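Local coordinates for protein L-tyrosine isonitrile synthase (Pseudomonas aeruginosa, PDB 3E59) that makes the isonitrile group on L-tyrosine, taking the carbon from C2 of ribulose 5-phosphate, as a step in paerucumarin biosynthesis, at residues 284-289 with 298-303; 51-54 with 59-62; 176-181 with 240-245; 65-70 with 131-136. All blocks are in the same frame, centred on the assembly; numbering follows the deposited sequence.

Interaction 1: 284-289 with 298-303; sequences VAVNTE and SEVLEL
Val-284, Val-286 and Val-300 meet through methyl groups alone, without a ring, amide or carboxylate between them; the side chain of Tyr-317 on strand 313-318 touches both Val-284 and Val-300. Residues 284 and 286 are two apart on a strand, so their side chains leave from the same side of the sheet, toward the helix, and Val-300 points back to meet them both. Its two branches divide the work. CG2, turned anti to the backbone N, runs tip to tip into the fork of Val-286, with CG2 at 3.7 Å and CG1 of the same valine at 3.8 Å. CG1 of Val-300 takes the other neighbour instead, passing Val-284 obliquely at 3.9 Å from CG2 of that residue. Strand 284-287 pairs with strand 292-295 in a β-hairpin, bonded from Val-284 to Met-295 and from Val-286 to Val-293, and helix 297-302 follows at once, folding back over the sheet. Between the two segments the chemistry is purely dispersive and hydrophobic: three buried valines meet through methyl contacts, and the helix is held on the sheet here without directional bonds.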
loop_
_atom_site.group_PDB
_atom_site.type_symbol
_atom_site.label_atom_id
_atom_site.label_comp_id
_atom_site.label_asym_id
_atom_site.label_seq_id
_atom_site.Cartn_x
_atom_site.Cartn_y
_atom_site.Cartn_z
ATOM N N VAL A 284 -9.199 5.880 8.905
ATOM C CA VAL A 284 -9.133 5.749 10.370
ATOM C C VAL A 284 -9.608 4.379 10.810
ATOM O O VAL A 284 -10.516 3.805 10.199
ATOM C CB VAL A 284 -9.975 6.826 11.133
ATOM C CG1 VAL A 284 -9.393 8.215 10.957
ATOM C CG2 VAL A 284 -11.448 6.791 10.717
ATOM N N ALA A 285 -8.992 3.865 11.868
ATOM C CA ALA A 285 -9.447 2.626 12.493
ATOM C C ALA A 285 -10.722 2.929 13.255
ATOM O O ALA A 285 -10.846 3.986 13.871
ATOM C CB ALA A 285 -8.374 2.065 13.425
ATOM N N VAL A 286 -11.689 2.022 13.175
ATOM C CA VAL A 286 -12.978 2.217 13.837
ATOM C C VAL A 286 -13.341 0.963 14.608
ATOM O O VAL A 286 -13.388 -0.127 14.037
ATOM C CB VAL A 286 -14.137 2.549 12.835
ATOM C CG1 VAL A 286 -15.450 2.757 13.580
ATOM C CG2 VAL A 286 -13.808 3.777 11.993
ATOM N N ASN A 287 -13.593 1.131 15.903
ATOM C CA ASN A 287 -14.097 0.057 16.744
ATOM C C ASN A 287 -15.624 0.078 16.670
ATOM O O ASN A 287 -16.255 1.029 17.121
ATOM C CB ASN A 287 -13.608 0.259 18.182
ATOM C CG ASN A 287 -13.729 -1.000 19.048
ATOM O OD1 ASN A 287 -13.235 -1.023 20.168
ATOM N ND2 ASN A 287 -14.383 -2.034 18.538
ATOM N N THR A 288 -16.212 -0.954 16.068
ATOM C CA THR A 288 -17.662 -1.010 15.871
ATOM C C THR A 288 -18.146 -2.438 16.003
ATOM O O THR A 288 -17.768 -3.300 15.207
ATOM C CB THR A 288 -18.088 -0.455 14.489
ATOM N N GLU A 289 -18.988 -2.670 17.011
ATOM C CA GLU A 289 -19.482 -4.006 17.371
ATOM C C GLU A 289 -18.326 -4.935 17.763
ATOM O O GLU A 289 -18.264 -6.102 17.356
ATOM C CB GLU A 289 -20.371 -4.598 16.264
ATOM C CG GLU A 289 -21.671 -3.827 16.058
ATOM C CD GLU A 289 -22.665 -4.565 15.183
ATOM O OE1 GLU A 289 -22.524 -4.509 13.941
ATOM O OE2 GLU A 289 -23.595 -5.190 15.743
ATOM N N SER A 298 -14.554 10.913 7.253
ATOM C CA SER A 298 -15.808 11.604 6.957
ATOM C C SER A 298 -17.009 10.663 7.116
ATOM O O SER A 298 -18.040 11.064 7.653
ATOM C CB SER A 298 -15.777 12.236 5.562
ATOM O OG SER A 298 -15.924 11.266 4.542
ATOM N N GLU A 299 -16.861 9.409 6.685
ATOM C CA GLU A 299 -17.948 8.431 6.785
ATOM C C GLU A 299 -18.304 8.083 8.237
ATOM O O GLU A 299 -19.480 7.954 8.574
ATOM C CB GLU A 299 -17.632 7.164 5.987
ATOM N N VAL A 300 -17.287 7.941 9.086
ATOM C CA VAL A 300 -17.504 7.586 10.490
ATOM C C VAL A 300 -18.117 8.750 11.301
ATOM O O VAL A 300 -18.924 8.518 12.199
ATOM C CB VAL A 300 -16.221 6.956 11.160
ATOM C CG1 VAL A 300 -15.128 7.985 11.368
ATOM C CG2 VAL A 300 -16.563 6.274 12.479
ATOM N N LEU A 301 -17.751 9.988 10.959
ATOM C CA LEU A 301 -18.352 11.179 11.578
ATOM C C LEU A 301 -19.828 11.308 11.221
ATOM O O LEU A 301 -20.633 11.747 12.044
ATOM C CB LEU A 301 -17.622 12.462 11.162
ATOM C CG LEU A 301 -16.153 12.679 11.540
ATOM C CD1 LEU A 301 -15.707 14.022 10.956
ATOM C CD2 LEU A 301 -15.945 12.639 13.058
ATOM N N GLU A 302 -20.166 10.930 9.988
ATOM C CA GLU A 302 -21.546 10.900 9.512
ATOM C C GLU A 302 -22.385 9.872 10.261
ATOM O O GLU A 302 -23.582 10.078 10.476
ATOM C CB GLU A 302 -21.591 10.624 8.008
ATOM C CG GLU A 302 -21.304 11.852 7.146
ATOM C CD GLU A 302 -21.198 11.537 5.659
ATOM O OE1 GLU A 302 -20.578 10.515 5.289
ATOM O OE2 GLU A 302 -21.726 12.332 4.856
ATOM N N LEU A 303 -21.749 8.775 10.668
ATOM C CA LEU A 303 -22.404 7.749 11.482
ATOM C C LEU A 303 -22.381 8.091 12.977
ATOM O O LEU A 303 -22.931 7.353 13.803
ATOM C CB LEU A 303 -21.771 6.375 11.226
ATOM C CG LEU A 303 -21.909 5.816 9.803
ATOM C CD1 LEU A 303 -20.908 4.706 9.553
ATOM C CD2 LEU A 303 -23.335 5.341 9.506
#

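Interaction 2: 51-54 with 59-62; sequences AAFI and PIEF
Phe-53 lays its ring against the start of strand 60-64, and most of this contact consists of that one side chain. The backbone of the strand passes over one face of it: Glu-61 N stands 3.7 Å above the plane, over the ring centre, and Ile-60 CA lies on the same face, 3.9 Å from CG of Phe-53. Pro-59 O comes in obliquely, 3.3 Å from CD1 of Phe-53. At the far end of the ring Glu-61 crosses at about a right angle. Its CB sits 3.8 Å from CZ of Phe-53, and the chain then runs out extended until OE2 is 3.5 Å from CE1 of Phe-53, with carboxylate and ring planes 52° apart. An acceptor so near a ring C-H is probably mildly favourable electrostatically.

Nearer the helix, the fit is aliphatic. Ile-60 CG1 lies 4.0 Å from CB of Phe-53, and Ile-54 CG1 adds a looser touch on CD1 of Ile-60 at 4.3 Å. Phe-53 has chi1 -68°, CG anti to its carbonyl carbon, and this carries the ring off the helix toward the strand. Farther out, Arg-250 and Glu-58 also touch the Phe-53 side chain, while Tyr-104 touches both isoleucines.

The contact joins the end of helix 35-55 to strand 60-64, the first in chain order of the parallel sheet's strands, across the short turn between them. Strand 60-64 lies in the middle of that sheet, between 108-112 and 252-255, and helix 11-20 adds Leu-11, Pro-12 and Val-15 against the two isoleucines.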
loop_
_atom_site.group_PDB
_atom_site.type_symbol
_atom_site.label_atom_id
_atom_site.label_comp_id
_atom_site.label_asym_id
_atom_site.label_seq_id
_atom_site.Cartn_x
_atom_site.Cartn_y
_atom_site.Cartn_z
ATOM N N ALA A 51 7.054 -21.401 -4.523
ATOM C CA ALA A 51 7.711 -22.709 -4.519
ATOM C C ALA A 51 9.237 -22.597 -4.660
ATOM O O ALA A 51 9.967 -23.441 -4.160
ATOM C CB ALA A 51 7.128 -23.598 -5.610
ATOM N N ALA A 52 9.702 -21.546 -5.329
ATOM C CA ALA A 52 11.136 -21.275 -5.485
ATOM C C ALA A 52 11.842 -21.139 -4.128
ATOM O O ALA A 52 12.907 -21.724 -3.918
ATOM C CB ALA A 52 11.350 -20.036 -6.327
ATOM N N PHE A 53 11.244 -20.375 -3.215
ATOM C CA PHE A 53 11.786 -20.234 -1.861
ATOM C C PHE A 53 11.762 -21.559 -1.090
ATOM O O PHE A 53 12.747 -21.922 -0.444
ATOM C CB PHE A 53 11.044 -19.137 -1.079
ATOM C CG PHE A 53 11.280 -17.740 -1.617
ATOM C CD1 PHE A 53 12.476 -17.070 -1.359
ATOM C CD2 PHE A 53 10.301 -17.096 -2.382
ATOM C CE1 PHE A 53 12.706 -15.783 -1.865
ATOM C CE2 PHE A 53 10.521 -15.810 -2.892
ATOM C CZ PHE A 53 11.726 -15.155 -2.635
ATOM N N ILE A 54 10.638 -22.273 -1.182
ATOM C CA ILE A 54 10.420 -23.520 -0.436
ATOM C C ILE A 54 11.390 -24.630 -0.860
ATOM O O ILE A 54 11.927 -25.351 -0.012
ATOM C CB ILE A 54 8.932 -23.989 -0.496
ATOM C CG1 ILE A 54 8.018 -22.915 0.109
ATOM C CG2 ILE A 54 8.744 -25.331 0.242
ATOM C CD1 ILE A 54 6.544 -23.219 0.013
ATOM N N PRO A 59 13.562 -18.685 3.676
ATOM C CA PRO A 59 12.316 -18.020 4.079
ATOM C C PRO A 59 11.660 -17.343 2.871
ATOM O O PRO A 59 12.362 -16.873 1.962
ATOM C CB PRO A 59 12.772 -16.986 5.126
ATOM C CG PRO A 59 14.172 -17.390 5.510
ATOM C CD PRO A 59 14.749 -18.073 4.302
ATOM N N ILE A 60 10.332 -17.317 2.846
ATOM C CA ILE A 60 9.614 -16.697 1.730
ATOM C C ILE A 60 9.658 -15.164 1.863
ATOM O O ILE A 60 9.227 -14.605 2.877
ATOM C CB ILE A 60 8.157 -17.207 1.647
ATOM C CG1 ILE A 60 8.126 -18.742 1.628
ATOM C CG2 ILE A 60 7.426 -16.629 0.408
ATOM C CD1 ILE A 60 6.802 -19.321 2.093
ATOM N N GLU A 61 10.205 -14.496 0.848
ATOM C CA GLU A 61 10.267 -13.031 0.818
ATOM C C GLU A 61 9.041 -12.444 0.119
ATOM O O GLU A 61 8.641 -12.902 -0.975
ATOM C CB GLU A 61 11.544 -12.541 0.108
ATOM C CG GLU A 61 12.863 -12.983 0.756
ATOM C CD GLU A 61 14.094 -12.705 -0.131
ATOM O OE1 GLU A 61 14.196 -11.602 -0.716
ATOM O OE2 GLU A 61 14.967 -13.598 -0.238
ATOM N N PHE A 62 8.457 -11.442 0.780
ATOM C CA PHE A 62 7.410 -10.580 0.241
ATOM C C PHE A 62 7.923 -9.138 0.187
ATOM O O PHE A 62 8.578 -8.665 1.118
ATOM C CB PHE A 62 6.117 -10.640 1.098
ATOM C CG PHE A 62 5.521 -12.017 1.201
ATOM C CD1 PHE A 62 5.906 -12.883 2.227
ATOM C CD2 PHE A 62 4.579 -12.457 0.272
ATOM C CE1 PHE A 62 5.375 -14.177 2.321
ATOM C CE2 PHE A 62 4.045 -13.735 0.351
ATOM C CZ PHE A 62 4.448 -14.606 1.373
#

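Interaction 3: 176-181 with 240-245; sequences GGYAEP and WGALLA
Tyr-178 sets one ring face squarely on the backbone of Leu-243, and that is the tight half of this contact. Leu-243 CA lies 3.6 Å from the ring centroid and only 6° off the normal, a CH-pi contact centred almost perfectly. Leu-243 N is over the same face, 3.5 Å from CD1 of Tyr-178. The leucine side chain crosses the tyrosine at about a right angle and fills in along one flank, with CB 3.7 Å from CD2 of the ring; on the other flank, Ala-242 CB is 3.8 Å from CD1 of Tyr-178. With chi1 -72°, CG of Tyr-178 lies beside its own backbone N, and the ring reaches across to the neighbouring helix.

The phenol end is looser and wetter. A water bridges the two segments there, 2.9 Å from Tyr-178 OH and donating to Leu-243 O over 3.0 Å. The hydroxyl is also hydrogen-bonded to OD2 of Asp-246, one residue past the segment, so it has two partners, which hold the phenol end in place, while packing against Leu-243 and Ala-242 limits the turning of the ring. Ala-242 and Tyr-178 both keep part of their surface toward solvent.

In the fold, Tyr-178 closes helix 167-178 just as the chain turns toward helix 182-189, and it packs on the long helix 219-247 near that helix's end. Ala-179 continues the contact along the same helix through Gln-235 and Ala-239. Leu-243 reaches Phe-160, while Trp-240 NE1 hydrogen-bonds to Cys-113 O and Leu-244 touches Cys-113, just beyond strand 108-112.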
loop_
_atom_site.group_PDB
_atom_site.type_symbol
_atom_site.label_atom_id
_atom_site.label_comp_id
_atom_site.label_asym_id
_atom_site.label_seq_id
_atom_site.Cartn_x
_atom_site.Cartn_y
_atom_site.Cartn_z
ATOM N N GLY A 176 15.350 8.669 -13.620
ATOM C CA GLY A 176 16.339 8.439 -14.672
ATOM C C GLY A 176 16.559 6.970 -14.989
ATOM O O GLY A 176 16.696 6.587 -16.152
ATOM N N GLY A 177 16.592 6.145 -13.950
ATOM C CA GLY A 177 16.877 4.731 -14.115
ATOM C C GLY A 177 15.674 3.875 -14.443
ATOM O O GLY A 177 15.802 2.910 -15.194
ATOM N N TYR A 178 14.510 4.239 -13.897
ATOM C CA TYR A 178 13.347 3.338 -13.835
ATOM C C TYR A 178 11.984 3.842 -14.371
ATOM O O TYR A 178 11.094 3.018 -14.601
ATOM C CB TYR A 178 13.199 2.768 -12.405
ATOM C CG TYR A 178 14.284 1.769 -12.100
ATOM C CD1 TYR A 178 14.236 0.484 -12.641
ATOM C CD2 TYR A 178 15.393 2.118 -11.327
ATOM C CE1 TYR A 178 15.251 -0.435 -12.409
ATOM C CE2 TYR A 178 16.425 1.192 -11.084
ATOM C CZ TYR A 178 16.336 -0.082 -11.633
ATOM O OH TYR A 178 17.320 -1.016 -11.408
ATOM N N ALA A 179 11.817 5.154 -14.583
ATOM C CA ALA A 179 10.518 5.687 -15.068
ATOM C C ALA A 179 10.351 5.579 -16.579
ATOM O O ALA A 179 11.320 5.723 -17.323
ATOM C CB ALA A 179 10.311 7.135 -14.639
ATOM N N GLU A 180 9.122 5.336 -17.034
ATOM C CA GLU A 180 8.804 5.462 -18.458
ATOM C C GLU A 180 8.262 6.882 -18.666
ATOM O O GLU A 180 7.772 7.484 -17.716
ATOM C CB GLU A 180 7.781 4.394 -18.903
ATOM C CG GLU A 180 8.059 2.961 -18.424
ATOM C CD GLU A 180 9.221 2.250 -19.137
ATOM O OE1 GLU A 180 9.636 2.681 -20.238
ATOM O OE2 GLU A 180 9.715 1.231 -18.592
ATOM N N PRO A 181 8.364 7.438 -19.893
ATOM C CA PRO A 181 7.754 8.754 -20.166
ATOM C C PRO A 181 6.238 8.772 -19.941
ATOM O O PRO A 181 5.573 7.745 -20.143
ATOM C CB PRO A 181 8.050 8.980 -21.652
ATOM C CG PRO A 181 9.247 8.112 -21.934
ATOM C CD PRO A 181 9.052 6.899 -21.080
ATOM N N TRP A 240 9.264 2.880 -9.050
ATOM C CA TRP A 240 9.630 2.258 -7.762
ATOM C C TRP A 240 9.480 0.737 -7.816
ATOM O O TRP A 240 10.370 0.001 -7.387
ATOM C CB TRP A 240 8.764 2.845 -6.634
ATOM C CG TRP A 240 9.069 2.410 -5.189
ATOM C CD1 TRP A 240 8.143 2.057 -4.237
ATOM C CD2 TRP A 240 10.355 2.325 -4.537
ATOM N NE1 TRP A 240 8.766 1.761 -3.040
ATOM C CE2 TRP A 240 10.119 1.918 -3.193
ATOM C CE3 TRP A 240 11.672 2.562 -4.947
ATOM C CZ2 TRP A 240 11.158 1.732 -2.264
ATOM C CZ3 TRP A 240 12.714 2.358 -4.014
ATOM C CH2 TRP A 240 12.442 1.954 -2.692
ATOM N N GLY A 241 8.353 0.269 -8.354
ATOM C CA GLY A 241 8.137 -1.169 -8.548
ATOM C C GLY A 241 9.200 -1.843 -9.407
ATOM O O GLY A 241 9.665 -2.953 -9.092
ATOM N N ALA A 242 9.578 -1.169 -10.495
ATOM C CA ALA A 242 10.615 -1.656 -11.404
ATOM C C ALA A 242 11.994 -1.714 -10.730
ATOM O O ALA A 242 12.724 -2.711 -10.856
ATOM C CB ALA A 242 10.654 -0.797 -12.661
ATOM N N LEU A 243 12.330 -0.652 -9.997
ATOM C CA LEU A 243 13.518 -0.633 -9.159
ATOM C C LEU A 243 13.550 -1.832 -8.195
ATOM O O LEU A 243 14.544 -2.541 -8.121
ATOM C CB LEU A 243 13.632 0.710 -8.405
ATOM C CG LEU A 243 14.831 0.879 -7.453
ATOM C CD1 LEU A 243 15.255 2.335 -7.322
ATOM C CD2 LEU A 243 14.562 0.270 -6.067
ATOM N N LEU A 244 12.455 -2.066 -7.480
ATOM C CA LEU A 244 12.371 -3.177 -6.531
ATOM C C LEU A 244 12.395 -4.567 -7.180
ATOM O O LEU A 244 12.784 -5.544 -6.533
ATOM C CB LEU A 244 11.104 -3.046 -5.675
ATOM C CG LEU A 244 10.966 -1.839 -4.751
ATOM C CD1 LEU A 244 9.507 -1.698 -4.266
ATOM C CD2 LEU A 244 11.947 -1.961 -3.583
ATOM N N ALA A 245 11.960 -4.673 -8.440
ATOM C CA ALA A 245 12.049 -5.965 -9.150
ATOM C C ALA A 245 13.508 -6.354 -9.409
ATOM O O ALA A 245 13.851 -7.535 -9.450
ATOM C CB ALA A 245 11.242 -5.950 -10.444
HETATM O O HOH W 1 17.393 -1.674 -8.608
#

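Interaction 4: 65-70 with 131-136; sequences PAFPAK and SAYQDA
Tyr-133 of helix 127-144 presses its ring onto Ala-69 in the loop that leaves strand 60-64 of the Rossmann-like parallel sheet, a CH-pi contact between helix and loop. CB points at the loop, and with CG anti to the backbone N (chi1 -173°) the ring is carried straight out from the helix. CG is 3.7 Å from Ala-69 CA, which stands over the ring face 3.6 Å from the centroid and 10° off the normal. The two long sides of the ring then part company. On one, CD1 meets Pro-68 O at 3.6 Å and CE1 comes within 3.4 Å of Phe-67 O, which lies near the ring plane at its edge. On the other, CD2 is 3.8 Å from Lys-70 N and CE2 is 4.0 Å from Lys-70 CD, the lysine chain crossing at about a right angle.

Past CZ, the hydroxyl is hydrogen-bonded to OE2 of Glu-86, whose OE1 takes a salt bridge from NZ of Lys-70. One carboxylate thus ties both buried polar tips together. Phe-67 O is satisfied by OG of Ser-114, and Trp-281 meets the Phe-67 ring. At the very tip, Tyr-133 OH lies in the plane of that phenyl ring, at its edge, 3.8 Å from CD2 of Phe-67.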
loop_
_atom_site.group_PDB
_atom_site.type_symbol
_atom_site.label_atom_id
_atom_site.label_comp_id
_atom_site.label_asym_id
_atom_site.label_seq_id
_atom_site.Cartn_x
_atom_site.Cartn_y
_atom_site.Cartn_z
ATOM N N PRO A 65 5.117 -2.347 -1.569
ATOM C CA PRO A 65 5.169 -0.892 -1.654
ATOM C C PRO A 65 3.933 -0.296 -0.978
ATOM O O PRO A 65 2.793 -0.519 -1.440
ATOM C CB PRO A 65 5.144 -0.625 -3.174
ATOM C CG PRO A 65 5.387 -1.949 -3.816
ATOM C CD PRO A 65 4.790 -2.936 -2.879
ATOM N N ALA A 66 4.153 0.436 0.114
ATOM C CA ALA A 66 3.060 0.903 0.975
ATOM C C ALA A 66 3.578 1.812 2.094
ATOM O O ALA A 66 4.784 1.998 2.245
ATOM C CB ALA A 66 2.320 -0.288 1.587
ATOM N N PHE A 67 2.649 2.357 2.879
ATOM C CA PHE A 67 2.958 3.200 4.039
ATOM C C PHE A 67 3.855 4.401 3.693
ATOM O O PHE A 67 4.952 4.550 4.259
ATOM C CB PHE A 67 3.578 2.371 5.174
ATOM C CG PHE A 67 2.678 1.293 5.729
ATOM C CD1 PHE A 67 2.761 -0.032 5.247
ATOM C CD2 PHE A 67 1.792 1.577 6.768
ATOM C CE1 PHE A 67 1.951 -1.042 5.784
ATOM C CE2 PHE A 67 0.973 0.585 7.301
ATOM C CZ PHE A 67 1.055 -0.730 6.815
ATOM N N PRO A 68 3.403 5.255 2.755
ATOM C CA PRO A 68 4.221 6.409 2.352
ATOM C C PRO A 68 4.217 7.554 3.367
ATOM O O PRO A 68 5.270 8.083 3.716
ATOM C CB PRO A 68 3.561 6.865 1.037
ATOM C CG PRO A 68 2.141 6.475 1.169
ATOM C CD PRO A 68 2.149 5.176 1.982
ATOM N N ALA A 69 3.021 7.950 3.792
ATOM C CA ALA A 69 2.802 9.069 4.695
ATOM C C ALA A 69 1.312 9.183 4.767
ATOM O O ALA A 69 0.610 8.681 3.889
ATOM C CB ALA A 69 3.388 10.371 4.138
ATOM N N LYS A 70 0.823 9.837 5.814
ATOM C CA LYS A 70 -0.601 10.111 5.933
ATOM C C LYS A 70 -1.052 11.071 4.817
ATOM O O LYS A 70 -0.270 11.913 4.353
ATOM C CB LYS A 70 -0.890 10.698 7.316
ATOM C CG LYS A 70 -1.984 9.978 8.116
ATOM C CD LYS A 70 -1.552 8.639 8.648
ATOM C CE LYS A 70 -2.451 8.184 9.792
ATOM N NZ LYS A 70 -3.225 6.941 9.527
ATOM N N SER A 131 9.970 11.855 6.359
ATOM C CA SER A 131 10.989 11.372 7.292
ATOM C C SER A 131 10.432 11.093 8.688
ATOM O O SER A 131 10.804 10.108 9.304
ATOM C CB SER A 131 12.167 12.343 7.372
ATOM O OG SER A 131 13.047 12.150 6.282
ATOM N N ALA A 132 9.550 11.966 9.178
ATOM C CA ALA A 132 8.904 11.776 10.483
ATOM C C ALA A 132 7.984 10.541 10.494
ATOM O O ALA A 132 7.959 9.775 11.470
ATOM C CB ALA A 132 8.136 13.021 10.878
ATOM N N TYR A 133 7.238 10.353 9.406
ATOM C CA TYR A 133 6.374 9.184 9.255
ATOM C C TYR A 133 7.179 7.884 9.189
ATOM O O TYR A 133 6.795 6.884 9.815
ATOM C CB TYR A 133 5.476 9.327 8.024
ATOM C CG TYR A 133 4.426 8.244 7.872
ATOM C CD1 TYR A 133 4.693 7.085 7.135
ATOM C CD2 TYR A 133 3.159 8.384 8.456
ATOM C CE1 TYR A 133 3.729 6.088 6.980
ATOM C CE2 TYR A 133 2.186 7.390 8.313
ATOM C CZ TYR A 133 2.483 6.246 7.577
ATOM O OH TYR A 133 1.529 5.273 7.420
ATOM N N GLN A 134 8.271 7.918 8.419
ATOM C CA GLN A 134 9.212 6.801 8.299
ATOM C C GLN A 134 9.727 6.359 9.668
ATOM O O GLN A 134 9.674 5.177 10.011
ATOM C CB GLN A 134 10.394 7.182 7.392
ATOM C CG GLN A 134 10.137 7.013 5.886
ATOM C CD GLN A 134 11.332 7.392 5.007
ATOM O OE1 GLN A 134 11.172 7.677 3.821
ATOM N NE2 GLN A 134 12.528 7.398 5.586
ATOM N N ASP A 135 10.208 7.332 10.441
ATOM C CA ASP A 135 10.812 7.102 11.758
ATOM C C ASP A 135 9.780 6.566 12.739
ATOM O O ASP A 135 10.073 5.665 13.526
ATOM C CB ASP A 135 11.437 8.401 12.315
ATOM C CG ASP A 135 12.628 8.896 11.496
ATOM O OD1 ASP A 135 13.211 8.106 10.722
ATOM O OD2 ASP A 135 12.985 10.091 11.629
ATOM N N ALA A 136 8.578 7.131 12.682
ATOM C CA ALA A 136 7.484 6.733 13.562
ATOM C C ALA A 136 6.935 5.341 13.216
ATOM O O ALA A 136 6.539 4.589 14.111
ATOM C CB ALA A 136 6.375 7.777 13.531
#

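Strand 60-64 connects two of the sites: interaction 2 packs its first residues against helix 35-55, and the loop of interaction 4 continues directly from its end, although the two centres are about 26 Å apart. That loop also meets interaction 3, where Leu-244 CD1 touches Pro-65 CG at 4.2 Å. Interaction 1 belongs to the smaller mixed sheet, with its nearest atoms about 6 Å from interaction 4 but centres about 37 and 38 Å from interactions 3 and 2, across the middle of the chain. Rossmann-like enzymes commonly place their active sites at the carboxyl ends of the parallel strands, so interaction 4, just past the end of strand 60-64, may lie near one.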